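Local coordinates for protein 6-phosphogluconate dehydrogenase, NAD-binding (Mycolicibacterium smegmatis MC2 155, PDB 6SMT) that reduces imines to amines with S enantioselectivity, binding NADPH as the probable hydride donor in a Rossmann-type domain, at residues T14-G19 and A70-V75. Sequence-based numbering, arbitrary orientation.
With NDP (NADPH dihydro-nicotinamide-adenine-dinucleotide phosphate), chain L.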
ATOM      1  N   THR B  14      22.874  22.719 -13.674  1.00 15.42           N
ATOM      2  CA  THR B  14      23.842  21.980 -12.876  1.00 15.76           C
ATOM      3  C   THR B  14      23.097  20.961 -12.020  1.00 15.72           C
ATOM      4  O   THR B  14      22.040  21.291 -11.462  1.00 16.20           O
ATOM      5  CB  THR B  14      24.673  22.856 -11.960  1.00 17.71           C
ATOM      6  OG1 THR B  14      25.512  23.630 -12.838  1.00 19.02           O
ATOM      7  CG2 THR B  14      25.561  22.101 -11.010  1.00 17.78           C
ATOM      8  N   VAL B  15      23.579  19.735 -11.966  1.00 14.68           N
ATOM      9  CA  VAL B  15      23.101  18.719 -10.998  1.00 14.59           C
ATOM     10  C   VAL B  15      24.207  18.479 -10.002  1.00 16.00           C
ATOM     11  O   VAL B  15      25.297  18.093 -10.369  1.00 16.26           O
ATOM     12  CB  VAL B  15      22.650  17.426 -11.676  1.00 14.33           C
ATOM     13  CG1 VAL B  15      22.102  16.475 -10.642  1.00 14.56           C
ATOM     14  CG2 VAL B  15      21.599  17.689 -12.734  1.00 15.12           C
ATOM     15  N   LEU B  16      23.927  18.648  -8.722  1.00 14.24           N
ATOM     16  CA  LEU B  16      24.798  18.349  -7.573  1.00 15.02           C
ATOM     17  C   LEU B  16      24.204  17.121  -6.882  1.00 15.68           C
ATOM     18  O   LEU B  16      23.088  17.209  -6.333  1.00 15.42           O
ATOM     19  CB  LEU B  16      24.945  19.528  -6.622  1.00 15.06           C
ATOM     20  CG  LEU B  16      25.472  20.799  -7.279  1.00 15.99           C
ATOM     21  CD1 LEU B  16      24.405  21.801  -7.565  1.00 17.63           C
ATOM     22  CD2 LEU B  16      26.585  21.488  -6.470  1.00 19.15           C
ATOM     23  N   GLY B  17      24.946  16.038  -6.896  1.00 16.72           N
ATOM     24  CA  GLY B  17      24.546  14.772  -6.352  1.00 15.47           C
ATOM     25  C   GLY B  17      24.276  13.771  -7.450  1.00 16.07           C
ATOM     26  O   GLY B  17      23.396  13.984  -8.308  1.00 15.43           O
ATOM     27  N   LEU B  18      25.130  12.731  -7.537  1.00 15.35           N
ATOM     28  CA  LEU B  18      25.154  11.755  -8.631  1.00 15.48           C
ATOM     29  C   LEU B  18      24.955  10.365  -8.075  1.00 16.64           C
ATOM     30  O   LEU B  18      25.572   9.380  -8.604  1.00 17.05           O
ATOM     31  CB  LEU B  18      26.416  11.920  -9.529  1.00 16.98           C
ATOM     32  CG  LEU B  18      26.611  13.293 -10.107  1.00 17.73           C
ATOM     33  CD1 LEU B  18      27.912  13.319 -10.932  1.00 19.90           C
ATOM     34  CD2 LEU B  18      25.444  13.711 -10.996  1.00 19.21           C
ATOM     35  N   GLY B  19      24.114  10.182  -7.072  1.00 15.19           N
ATOM     36  CA  GLY B  19      23.535   8.860  -6.810  1.00 15.35           C
ATOM     37  C   GLY B  19      22.604   8.473  -7.939  1.00 14.33           C
ATOM     38  O   GLY B  19      22.531   9.139  -8.934  1.00 15.01           O
ATOM     39  N   ALA B  70      20.480  25.276 -10.609  1.00 14.65           N
ATOM     40  CA  ALA B  70      21.188  24.211  -9.918  1.00 15.50           C
ATOM     41  C   ALA B  70      20.183  23.292  -9.189  1.00 15.65           C
ATOM     42  O   ALA B  70      19.353  23.838  -8.469  1.00 17.37           O
ATOM     43  CB  ALA B  70      22.207  24.679  -8.936  1.00 16.99           C
ATOM     44  N   LEU B  71      20.232  21.998  -9.471  1.00 13.85           N
ATOM     45  CA  LEU B  71      19.396  21.006  -8.783  1.00 12.74           C
ATOM     46  C   LEU B  71      20.247  20.284  -7.770  1.00 13.65           C
ATOM     47  O   LEU B  71      21.362  19.792  -8.154  1.00 15.33           O
ATOM     48  CB  LEU B  71      18.829  19.992  -9.781  1.00 14.15           C
ATOM     49  CG  LEU B  71      18.181  20.588 -11.005  1.00 15.49           C
ATOM     50  CD1 LEU B  71      17.608  19.473 -11.886  1.00 17.02           C
ATOM     51  CD2 LEU B  71      17.117  21.599 -10.687  1.00 17.44           C
ATOM     52  N   VAL B  72      19.839  20.183  -6.509  1.00 13.72           N
ATOM     53  CA  VAL B  72      20.605  19.501  -5.461  1.00 14.43           C
ATOM     54  C   VAL B  72      19.877  18.221  -5.029  1.00 14.25           C
ATOM     55  O   VAL B  72      18.797  18.295  -4.469  1.00 13.57           O
ATOM     56  CB  VAL B  72      20.919  20.408  -4.276  1.00 14.45           C
ATOM     57  CG1 VAL B  72      21.886  19.703  -3.383  1.00 15.85           C
ATOM     58  CG2 VAL B  72      21.410  21.800  -4.704  1.00 15.48           C
ATOM     59  N   ASN B  73      20.419  17.076  -5.424  1.00 13.41           N
ATOM     60  CA  ASN B  73      19.736  15.771  -5.300  1.00 13.29           C
ATOM     61  C   ASN B  73      20.607  14.833  -4.490  1.00 14.33           C
ATOM     62  O   ASN B  73      21.382  14.057  -5.095  1.00 14.87           O
ATOM     63  CB  ASN B  73      19.357  15.251  -6.672  1.00 13.75           C
ATOM     64  CG  ASN B  73      18.576  13.957  -6.632  1.00 15.07           C
ATOM     65  OD1 ASN B  73      19.086  12.918  -7.073  1.00 15.43           O
ATOM     66  ND2 ASN B  73      17.372  13.995  -6.045  1.00 13.72           N
ATOM     67  N   VAL B  74      20.536  14.924  -3.176  1.00 13.90           N
ATOM     68  CA  VAL B  74      21.373  14.162  -2.249  1.00 14.45           C
ATOM     69  C   VAL B  74      20.494  13.596  -1.137  1.00 14.54           C
ATOM     70  O   VAL B  74      19.286  13.825  -1.117  1.00 14.49           O
ATOM     71  CB  VAL B  74      22.537  15.023  -1.750  1.00 14.47           C
ATOM     72  CG1 VAL B  74      23.518  15.340  -2.860  1.00 14.16           C
ATOM     73  CG2 VAL B  74      22.051  16.266  -1.066  1.00 13.94           C
ATOM     74  N   VAL B  75      21.097  12.905  -0.198  1.00 14.72           N
ATOM     75  CA  VAL B  75      20.309  12.080   0.757  1.00 15.32           C
ATOM     76  C   VAL B  75      19.396  12.943   1.604  1.00 17.68           C
ATOM     77  O   VAL B  75      18.252  12.544   1.770  1.00 18.86           O
ATOM     78  CB  VAL B  75      21.225  11.200   1.606  1.00 15.23           C
ATOM     79  CG1 VAL B  75      22.136  12.019   2.497  1.00 16.95           C
ATOM     80  CG2 VAL B  75      20.357  10.236   2.439  1.00 17.31           C
TER
HETATM   81  PA  NDP L 301      20.763   8.906  -1.783  1.00 15.55           P
HETATM   82  O1A NDP L 301      19.532   9.398  -1.079  1.00 16.18           O
HETATM   83  O2A NDP L 301      21.359   7.582  -1.420  1.00 17.89           O
HETATM   84  O5B NDP L 301      21.865  10.044  -1.712  1.00 17.08           O
HETATM   85  C5B NDP L 301      23.135   9.758  -2.324  1.00 18.22           C
HETATM   86  C4B NDP L 301      23.736  11.058  -2.797  1.00 15.71           C
HETATM   87  O4B NDP L 301      23.929  11.975  -1.682  1.00 15.83           O
HETATM   88  C3B NDP L 301      25.139  10.852  -3.402  1.00 15.67           C
HETATM   89  O3B NDP L 301      25.391  11.799  -4.424  1.00 16.56           O
HETATM   90  C2B NDP L 301      26.017  11.113  -2.196  1.00 16.66           C
HETATM   91  O2B NDP L 301      27.368  11.499  -2.429  1.00 17.41           O
HETATM   92  C1B NDP L 301      25.299  12.334  -1.655  1.00 16.62           C
HETATM   93  N9A NDP L 301      25.655  12.687  -0.285  1.00 18.53           N
HETATM   94  C8A NDP L 301      25.368  12.005   0.874  1.00 18.71           C
HETATM   95  N7A NDP L 301      25.820  12.614   1.946  1.00 20.93           N
HETATM   96  C5A NDP L 301      26.454  13.754   1.477  1.00 21.13           C
HETATM   97  C6A NDP L 301      27.183  14.799   2.100  1.00 22.93           C
HETATM   98  N6A NDP L 301      27.314  14.932   3.417  1.00 28.10           N
HETATM   99  N1A NDP L 301      27.699  15.755   1.298  1.00 23.66           N
HETATM  100  C2A NDP L 301      27.536  15.675  -0.026  1.00 22.47           C
HETATM  101  N3A NDP L 301      26.896  14.730  -0.722  1.00 21.29           N
HETATM  102  C4A NDP L 301      26.396  13.788   0.087  1.00 19.14           C
HETATM  103  O3  NDP L 301      20.585   8.842  -3.375  1.00 16.89           O
HETATM  104  PN  NDP L 301      19.454   8.844  -4.449  1.00 14.94           P
HETATM  105  O1N NDP L 301      20.060   9.258  -5.714  1.00 15.19           O
HETATM  106  O2N NDP L 301      18.748   7.536  -4.410  1.00 15.13           O
HETATM  107  O5D NDP L 301      18.373   9.918  -3.936  1.00 13.61           O
HETATM  108  C5D NDP L 301      18.688  11.305  -3.895  1.00 14.31           C
HETATM  109  C4D NDP L 301      17.480  12.002  -3.320  1.00 14.32           C
HETATM  110  O4D NDP L 301      16.376  11.801  -4.240  1.00 13.72           O
HETATM  111  C3D NDP L 301      17.008  11.522  -1.941  1.00 13.44           C
HETATM  112  O3D NDP L 301      16.621  12.592  -1.088  1.00 14.46           O
HETATM  113  C2D NDP L 301      15.803  10.664  -2.284  1.00 13.44           C
HETATM  114  O2D NDP L 301      14.818  10.548  -1.261  1.00 14.27           O
HETATM  115  C1D NDP L 301      15.241  11.316  -3.520  1.00 13.14           C
HETATM  116  N1N NDP L 301      14.508  10.392  -4.407  1.00 13.61           N
HETATM  117  C2N NDP L 301      15.103   9.242  -4.855  1.00 13.52           C
HETATM  118  C3N NDP L 301      14.426   8.335  -5.599  1.00 13.23           C
HETATM  119  C7N NDP L 301      15.042   7.084  -6.083  1.00 15.26           C
HETATM  120  O7N NDP L 301      14.287   6.313  -6.718  1.00 16.88           O
HETATM  121  N7N NDP L 301      16.321   6.805  -5.891  1.00 13.95           N
HETATM  122  C4N NDP L 301      13.028   8.549  -5.915  1.00 14.64           C
HETATM  123  C5N NDP L 301      12.464   9.807  -5.472  1.00 14.54           C
HETATM  124  C6N NDP L 301      13.177  10.681  -4.796  1.00 13.53           C
HETATM  125  P2B NDP L 301      28.431  10.303  -2.723  1.00 20.06           P
HETATM  126  O1X NDP L 301      29.805  11.025  -2.577  1.00 21.17           O
HETATM  127  O2X NDP L 301      28.238   9.268  -1.618  1.00 21.25           O
HETATM  128  O3X NDP L 301      28.194   9.713  -4.055  1.00 19.90           O
HETATM  129  O   HOH W   1      21.695  11.417  -6.360  1.00 15.12           O
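Leu-16 N donates a hydrogen bond to Leu-71 O at the heart of a Rossmann fold, where strands 12-16 and 69-72 run parallel as neighbours in the central sheet and their C-terminal ends open onto NADPH. The segment axes are 4.7 Å apart, and their N-to-C directions differ by 18°. That bond, 2.9 Å from Leu-16 N to Leu-71 O, is flanked by Leu-71 N to Thr-14 O on one side and Asn-73 N to Leu-16 O on the other, all three nearly straight.

The strand half is closely packed. On one face Leu-16, its CG anti to the carbonyl carbon, brings CD1 to 3.9 Å from Ala-70 CB and also against Val-72 CG2, under helices 60-65 and 77-87. The opposite face is thinner between the strands: Val-15 CG2 and Leu-71 CD1 approach no closer than 4.5 Å, and helix 20-31 covers Val-15.

Beyond Gly-17 the two segments separate, and from Leu-18 and Gly-19 on they are linked through water and cofactor. Gly-17 and Gly-19 fit the GxGxxG pattern that leads into helix 20-31. Gly-17 has a positive phi of 109°, which suits glycine; its CA makes a CA-H...O contact of 3.5 Å to Asn-73 O and lies 3.7 Å from Val-74 CG1. The grip of Leu-18 N on the ribose hydroxyl O3B is weak, but the same amide also bonds to Asn-40. A water links the two segments, accepting a weak hydrogen bond from Gly-19 N and lying 2.9 Å from Asn-73 O and near the phosphate oxygen O1N. The Asn-73 amide, carried with CG anti to the backbone N (chi1 -176°), reaches the nicotinamide-side ribose: ND2 bonds to Leu-99 O and, weakly, to O4D of NADPH at 3.0 Å.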